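Local coordinates for predicted protein (Acinetobacter sp. RUH2624, PDB 4MEA) that acts as an epoxide hydrolase of the alpha/beta-hydrolase fold, a secreted Cif-type enzyme considered a virulence factor, at residues G126-N137 against Y150-I161. Sequence-based numbering, arbitrary orientation.
Sequences GPIYYVSHDLGN and YIKKAVFMDSPI
Tyr-130 N gives to Lys-153 O (3.1 Å) and Tyr-130 O takes Val-155 N, the alternating backbone bonds of strands 128-133 and 151-157, which run parallel, 10° apart, in the central sheet of the alpha/beta-hydrolase fold; helix 136-146 makes the beta-alpha-beta crossover between them. Near Lys-152 the pairing slips by one residue, leaving Lys-153 N buried with no partner.

Apolar contacts line both faces. CD1 of Ile-128 lies 3.6 Å from both Tyr-150 CE2 and Ile-151 CD1, while helix 108-123 packs on Ile-128, Tyr-130 and Tyr-150. With Val-131 and Val-155, the extended Lys-153 chain sits on the other face, its CD 3.7 Å from Tyr-129 CE1; Lys-153 NZ bonds to Leu-323 O.

At the C-terminal end, the His-133 to Gly-136 type II' turn carries Asp-134 at the sharp bend known in this family as the nucleophile elbow, so Asp-134 is probably the nucleophile. Asp-134 and Asp-158 both bond to His-305. Beside them Asn-137, its CG anti to the carbonyl carbon (chi1 -65°), reaches strand 151-157 and the residues after it. Asn-137 OD1 meets the Phe-156 ring at its edge, and ND2 bonds to Ser-159 O at 2.7 Å, from above that carbonyl's plane.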
ATOM      1  N   GLY A 126      30.512  -7.859 -27.027  1.00 21.96           N
ATOM      2  CA  GLY A 126      29.287  -7.321 -27.599  1.00 24.02           C
ATOM      3  C   GLY A 126      29.300  -7.127 -29.102  1.00 26.25           C
ATOM      4  O   GLY A 126      30.235  -7.551 -29.768  1.00 26.36           O
ATOM      5  N   PRO A 127      28.256  -6.477 -29.644  1.00 22.42           N
ATOM      6  CA  PRO A 127      27.144  -5.932 -28.854  1.00 23.67           C
ATOM      7  C   PRO A 127      26.136  -7.010 -28.457  1.00 19.45           C
ATOM      8  O   PRO A 127      26.259  -8.166 -28.866  1.00 19.38           O
ATOM      9  CB  PRO A 127      26.491  -4.939 -29.820  1.00 26.42           C
ATOM     10  CG  PRO A 127      26.734  -5.531 -31.160  1.00 28.19           C
ATOM     11  CD  PRO A 127      28.095  -6.202 -31.081  1.00 26.43           C
ATOM     12  N   ILE A 128      25.143  -6.626 -27.665  1.00 17.26           N
ATOM     13  CA  ILE A 128      24.145  -7.574 -27.190  1.00 18.69           C
ATOM     14  C   ILE A 128      22.788  -6.909 -27.222  1.00 15.62           C
ATOM     15  O   ILE A 128      22.688  -5.694 -27.405  1.00 18.19           O
ATOM     16  CB  ILE A 128      24.409  -8.001 -25.726  1.00 17.55           C
ATOM     17  CG1 ILE A 128      24.158  -6.819 -24.778  1.00 14.98           C
ATOM     18  CG2 ILE A 128      25.821  -8.572 -25.572  1.00 13.18           C
ATOM     19  CD1 ILE A 128      24.282  -7.150 -23.299  1.00 13.95           C
ATOM     20  N   TYR A 129      21.745  -7.710 -27.043  1.00 17.11           N
ATOM     21  CA  TYR A 129      20.402  -7.180 -26.849  1.00 17.20           C
ATOM     22  C   TYR A 129      20.062  -7.352 -25.370  1.00 20.49           C
ATOM     23  O   TYR A 129      20.515  -8.309 -24.740  1.00 10.61           O
ATOM     24  CB  TYR A 129      19.397  -7.929 -27.718  1.00 10.93           C
ATOM     25  CG  TYR A 129      19.661  -7.824 -29.206  1.00 17.02           C
ATOM     26  CD1 TYR A 129      19.903  -6.598 -29.805  1.00 18.85           C
ATOM     27  CD2 TYR A 129      19.663  -8.955 -30.011  1.00 16.21           C
ATOM     28  CE1 TYR A 129      20.139  -6.501 -31.165  1.00 24.85           C
ATOM     29  CE2 TYR A 129      19.899  -8.869 -31.371  1.00 21.14           C
ATOM     30  CZ  TYR A 129      20.135  -7.638 -31.945  1.00 24.13           C
ATOM     31  OH  TYR A 129      20.371  -7.546 -33.300  1.00 20.37           O
ATOM     32  N   TYR A 130      19.270  -6.429 -24.828  1.00 13.80           N
ATOM     33  CA  TYR A 130      18.973  -6.384 -23.400  1.00 10.55           C
ATOM     34  C   TYR A 130      17.456  -6.343 -23.190  1.00 10.51           C
ATOM     35  O   TYR A 130      16.759  -5.490 -23.747  1.00  7.79           O
ATOM     36  CB  TYR A 130      19.630  -5.146 -22.779  1.00  9.79           C
ATOM     37  CG  TYR A 130      19.728  -5.139 -21.268  1.00 11.85           C
ATOM     38  CD1 TYR A 130      20.871  -5.614 -20.628  1.00 15.52           C
ATOM     39  CD2 TYR A 130      18.702  -4.620 -20.478  1.00 10.90           C
ATOM     40  CE1 TYR A 130      20.987  -5.591 -19.242  1.00 14.76           C
ATOM     41  CE2 TYR A 130      18.808  -4.597 -19.079  1.00  5.33           C
ATOM     42  CZ  TYR A 130      19.958  -5.081 -18.471  1.00  8.51           C
ATOM     43  OH  TYR A 130      20.092  -5.064 -17.088  1.00 11.92           O
ATOM     44  N   VAL A 131      16.951  -7.288 -22.401  1.00 11.09           N
ATOM     45  CA  VAL A 131      15.515  -7.466 -22.215  1.00 13.17           C
ATOM     46  C   VAL A 131      15.243  -7.502 -20.714  1.00 11.39           C
ATOM     47  O   VAL A 131      15.837  -8.306 -19.988  1.00 16.30           O
ATOM     48  CB  VAL A 131      15.010  -8.769 -22.906  1.00 11.30           C
ATOM     49  CG1 VAL A 131      13.519  -8.996 -22.647  1.00  8.06           C
ATOM     50  CG2 VAL A 131      15.289  -8.725 -24.411  1.00  7.62           C
ATOM     51  N   SER A 132      14.361  -6.618 -20.250  1.00 10.37           N
ATOM     52  CA  SER A 132      14.139  -6.435 -18.816  1.00  9.05           C
ATOM     53  C   SER A 132      12.645  -6.465 -18.468  1.00 12.37           C
ATOM     54  O   SER A 132      11.817  -6.081 -19.290  1.00  9.53           O
ATOM     55  CB  SER A 132      14.768  -5.103 -18.392  1.00 13.47           C
ATOM     56  OG  SER A 132      14.418  -4.754 -17.073  1.00 14.17           O
ATOM     57  N   HIS A 133      12.308  -6.923 -17.257  1.00 10.29           N
ATOM     58  CA  HIS A 133      10.912  -6.993 -16.806  1.00 12.85           C
ATOM     59  C   HIS A 133      10.772  -6.587 -15.339  1.00 12.10           C
ATOM     60  O   HIS A 133      11.620  -6.930 -14.520  1.00  7.54           O
ATOM     61  CB  HIS A 133      10.354  -8.413 -17.005  1.00 11.08           C
ATOM     62  CG  HIS A 133       8.917  -8.573 -16.595  1.00 14.64           C
ATOM     63  ND1 HIS A 133       8.533  -9.337 -15.513  1.00 12.94           N
ATOM     64  CD2 HIS A 133       7.771  -8.098 -17.142  1.00 17.73           C
ATOM     65  CE1 HIS A 133       7.217  -9.315 -15.402  1.00  9.68           C
ATOM     66  NE2 HIS A 133       6.729  -8.569 -16.377  1.00 15.98           N
ATOM     67  N   ASP A 134       9.694  -5.869 -15.010  1.00  8.81           N
ATOM     68  CA  ASP A 134       9.401  -5.528 -13.613  1.00 14.41           C
ATOM     69  C   ASP A 134      10.612  -4.826 -12.979  1.00  8.43           C
ATOM     70  O   ASP A 134      11.145  -3.882 -13.565  1.00  8.84           O
ATOM     71  CB  ASP A 134       9.003  -6.788 -12.835  1.00 13.21           C
ATOM     72  CG  ASP A 134       8.312  -6.478 -11.516  1.00 15.87           C
ATOM     73  OD1 ASP A 134       7.062  -6.509 -11.479  1.00 23.68           O
ATOM     74  OD2 ASP A 134       9.007  -6.222 -10.507  1.00 14.03           O
ATOM     75  N   LEU A 135      11.045  -5.277 -11.801  1.00  7.65           N
ATOM     76  CA  LEU A 135      12.173  -4.644 -11.107  1.00 14.86           C
ATOM     77  C   LEU A 135      13.450  -4.609 -11.956  1.00 12.32           C
ATOM     78  O   LEU A 135      14.355  -3.823 -11.689  1.00 13.54           O
ATOM     79  CB  LEU A 135      12.462  -5.327  -9.771  1.00 18.87           C
ATOM     80  CG  LEU A 135      11.667  -4.921  -8.529  1.00 10.89           C
ATOM     81  CD1 LEU A 135      12.234  -5.658  -7.302  1.00 12.48           C
ATOM     82  CD2 LEU A 135      11.681  -3.413  -8.312  1.00  8.30           C
ATOM     83  N   GLY A 136      13.531  -5.461 -12.970  1.00  7.26           N
ATOM     84  CA  GLY A 136      14.630  -5.359 -13.916  1.00 11.32           C
ATOM     85  C   GLY A 136      14.684  -3.944 -14.476  1.00 14.44           C
ATOM     86  O   GLY A 136      15.761  -3.414 -14.748  1.00  7.19           O
ATOM     87  N   ASN A 137      13.510  -3.334 -14.642  1.00 10.73           N
ATOM     88  CA  ASN A 137      13.400  -1.980 -15.188  1.00 12.13           C
ATOM     89  C   ASN A 137      13.925  -0.937 -14.212  1.00 13.82           C
ATOM     90  O   ASN A 137      14.357   0.152 -14.609  1.00 14.67           O
ATOM     91  CB  ASN A 137      11.946  -1.656 -15.541  1.00  4.93           C
ATOM     92  CG  ASN A 137      11.407  -2.524 -16.647  1.00 11.70           C
ATOM     93  OD1 ASN A 137      12.126  -3.357 -17.199  1.00 11.29           O
ATOM     94  ND2 ASN A 137      10.128  -2.338 -16.982  1.00  9.59           N
ATOM     95  N   TYR A 150      27.327  -0.915 -26.906  1.00 17.55           N
ATOM     96  CA  TYR A 150      27.483  -2.261 -26.373  1.00 14.65           C
ATOM     97  C   TYR A 150      26.094  -2.893 -26.292  1.00 17.04           C
ATOM     98  O   TYR A 150      25.891  -4.030 -26.721  1.00 17.97           O
ATOM     99  CB  TYR A 150      28.160  -2.260 -25.008  1.00 11.12           C
ATOM    100  CG  TYR A 150      28.272  -3.645 -24.405  1.00 16.03           C
ATOM    101  CD1 TYR A 150      29.310  -4.502 -24.761  1.00 18.21           C
ATOM    102  CD2 TYR A 150      27.331  -4.103 -23.492  1.00 21.01           C
ATOM    103  CE1 TYR A 150      29.408  -5.774 -24.219  1.00 13.86           C
ATOM    104  CE2 TYR A 150      27.415  -5.373 -22.946  1.00 19.07           C
ATOM    105  CZ  TYR A 150      28.455  -6.202 -23.307  1.00 21.03           C
ATOM    106  OH  TYR A 150      28.531  -7.465 -22.759  1.00 15.79           O
ATOM    107  N   ILE A 151      25.134  -2.147 -25.742  1.00 16.98           N
ATOM    108  CA  ILE A 151      23.728  -2.514 -25.875  1.00 18.80           C
ATOM    109  C   ILE A 151      23.228  -1.959 -27.206  1.00 18.22           C
ATOM    110  O   ILE A 151      23.177  -0.740 -27.404  1.00 19.37           O
ATOM    111  CB  ILE A 151      22.859  -1.944 -24.733  1.00 14.78           C
ATOM    112  CG1 ILE A 151      23.503  -2.190 -23.366  1.00 17.41           C
ATOM    113  CG2 ILE A 151      21.448  -2.543 -24.788  1.00 15.63           C
ATOM    114  CD1 ILE A 151      23.505  -3.649 -22.927  1.00 17.32           C
ATOM    115  N   LYS A 152      22.871  -2.856 -28.118  1.00 15.73           N
ATOM    116  CA  LYS A 152      22.441  -2.464 -29.457  1.00 19.79           C
ATOM    117  C   LYS A 152      20.965  -2.083 -29.496  1.00 18.71           C
ATOM    118  O   LYS A 152      20.574  -1.138 -30.185  1.00 13.03           O
ATOM    119  CB  LYS A 152      22.707  -3.603 -30.444  1.00 19.19           C
ATOM    120  CG  LYS A 152      22.471  -3.236 -31.897  1.00 29.11           C
ATOM    121  CD  LYS A 152      22.893  -4.370 -32.814  1.00 38.39           C
ATOM    122  CE  LYS A 152      22.797  -3.966 -34.273  1.00 47.50           C
ATOM    123  NZ  LYS A 152      23.339  -5.027 -35.165  1.00 54.77           N
ATOM    124  N   LYS A 153      20.153  -2.848 -28.769  1.00 15.47           N
ATOM    125  CA  LYS A 153      18.718  -2.607 -28.642  1.00 12.15           C
ATOM    126  C   LYS A 153      18.275  -3.029 -27.245  1.00 15.15           C
ATOM    127  O   LYS A 153      18.849  -3.956 -26.660  1.00 14.26           O
ATOM    128  CB  LYS A 153      17.932  -3.418 -29.667  1.00 15.68           C
ATOM    129  CG  LYS A 153      18.305  -3.150 -31.112  1.00 24.48           C
ATOM    130  CD  LYS A 153      17.498  -4.025 -32.055  1.00 27.98           C
ATOM    131  CE  LYS A 153      17.826  -3.708 -33.507  1.00 28.95           C
ATOM    132  NZ  LYS A 153      16.968  -4.477 -34.444  1.00 29.85           N
ATOM    133  N   ALA A 154      17.243  -2.371 -26.728  1.00 14.87           N
ATOM    134  CA  ALA A 154      16.777  -2.620 -25.363  1.00 16.97           C
ATOM    135  C   ALA A 154      15.258  -2.708 -25.289  1.00 19.23           C
ATOM    136  O   ALA A 154      14.554  -1.927 -25.929  1.00 13.69           O
ATOM    137  CB  ALA A 154      17.277  -1.532 -24.423  1.00 16.10           C
ATOM    138  N   VAL A 155      14.769  -3.658 -24.493  1.00  9.35           N
ATOM    139  CA  VAL A 155      13.339  -3.833 -24.276  1.00  7.25           C
ATOM    140  C   VAL A 155      13.063  -3.764 -22.779  1.00  5.62           C
ATOM    141  O   VAL A 155      13.727  -4.446 -21.998  1.00  8.60           O
ATOM    142  CB  VAL A 155      12.862  -5.214 -24.777  1.00 15.40           C
ATOM    143  CG1 VAL A 155      11.348  -5.353 -24.588  1.00  9.23           C
ATOM    144  CG2 VAL A 155      13.268  -5.433 -26.226  1.00 14.25           C
ATOM    145  N   PHE A 156      12.093  -2.936 -22.390  1.00 13.75           N
ATOM    146  CA  PHE A 156      11.604  -2.889 -21.013  1.00 11.61           C
ATOM    147  C   PHE A 156      10.169  -3.406 -21.007  1.00 12.28           C
ATOM    148  O   PHE A 156       9.381  -3.082 -21.904  1.00 11.27           O
ATOM    149  CB  PHE A 156      11.661  -1.456 -20.468  1.00  5.47           C
ATOM    150  CG  PHE A 156      13.056  -0.877 -20.428  1.00 12.71           C
ATOM    151  CD1 PHE A 156      13.849  -1.021 -19.298  1.00 14.09           C
ATOM    152  CD2 PHE A 156      13.570  -0.193 -21.521  1.00 17.81           C
ATOM    153  CE1 PHE A 156      15.132  -0.485 -19.256  1.00 13.11           C
ATOM    154  CE2 PHE A 156      14.854   0.334 -21.490  1.00 14.05           C
ATOM    155  CZ  PHE A 156      15.631   0.188 -20.351  1.00 15.50           C
ATOM    156  N   MET A 157       9.827  -4.220 -20.011  1.00 10.39           N
ATOM    157  CA  MET A 157       8.546  -4.926 -20.036  1.00  8.67           C
ATOM    158  C   MET A 157       7.609  -4.589 -18.870  1.00 14.13           C
ATOM    159  O   MET A 157       7.972  -4.705 -17.699  1.00 11.23           O
ATOM    160  CB  MET A 157       8.753  -6.437 -20.178  1.00  5.17           C
ATOM    161  CG  MET A 157       9.355  -6.842 -21.526  1.00  3.15           C
ATOM    162  SD  MET A 157       9.801  -8.580 -21.697  1.00 12.38           S
ATOM    163  CE  MET A 157       8.193  -9.380 -21.559  1.00  9.81           C
ATOM    164  N   ASP A 158       6.405  -4.158 -19.239  1.00 13.57           N
ATOM    165  CA  ASP A 158       5.285  -3.847 -18.332  1.00 13.79           C
ATOM    166  C   ASP A 158       5.513  -2.755 -17.282  1.00 13.84           C
ATOM    167  O   ASP A 158       4.828  -1.737 -17.312  1.00 13.95           O
ATOM    168  CB  ASP A 158       4.676  -5.112 -17.687  1.00 10.75           C
ATOM    169  CG  ASP A 158       3.167  -4.977 -17.464  1.00 13.81           C
ATOM    170  OD1 ASP A 158       2.482  -4.461 -18.371  1.00 14.54           O
ATOM    171  OD2 ASP A 158       2.665  -5.344 -16.382  1.00 10.72           O
ATOM    172  N   SER A 159       6.455  -2.961 -16.357  1.00  8.88           N
ATOM    173  CA  SER A 159       6.635  -2.029 -15.235  1.00  9.59           C
ATOM    174  C   SER A 159       7.259  -0.695 -15.638  1.00  7.56           C
ATOM    175  O   SER A 159       8.034  -0.620 -16.596  1.00 11.82           O
ATOM    176  CB  SER A 159       7.482  -2.656 -14.121  1.00  9.42           C
ATOM    177  OG  SER A 159       6.833  -3.777 -13.561  1.00  8.48           O
ATOM    178  N   PRO A 160       6.926   0.367 -14.900  1.00 10.63           N
ATOM    179  CA  PRO A 160       7.547   1.659 -15.188  1.00 10.09           C
ATOM    180  C   PRO A 160       9.032   1.624 -14.842  1.00 12.19           C
ATOM    181  O   PRO A 160       9.447   0.875 -13.956  1.00 12.14           O
ATOM    182  CB  PRO A 160       6.808   2.619 -14.248  1.00 10.39           C
ATOM    183  CG  PRO A 160       6.305   1.755 -13.137  1.00 15.40           C
ATOM    184  CD  PRO A 160       5.957   0.449 -13.788  1.00 13.16           C
ATOM    185  N   ILE A 161       9.817   2.405 -15.574  1.00 11.83           N
ATOM    186  CA  ILE A 161      11.187   2.705 -15.198  1.00 11.87           C
ATOM    187  C   ILE A 161      11.073   3.814 -14.157  1.00 14.82           C
ATOM    188  O   ILE A 161      10.312   4.762 -14.345  1.00 12.46           O
ATOM    189  CB  ILE A 161      11.989   3.216 -16.422  1.00 14.45           C
ATOM    190  CG1 ILE A 161      12.062   2.131 -17.502  1.00 10.87           C
ATOM    191  CG2 ILE A 161      13.387   3.677 -16.011  1.00 11.13           C
ATOM    192  CD1 ILE A 161      12.370   2.655 -18.908  1.00 11.79           C
TER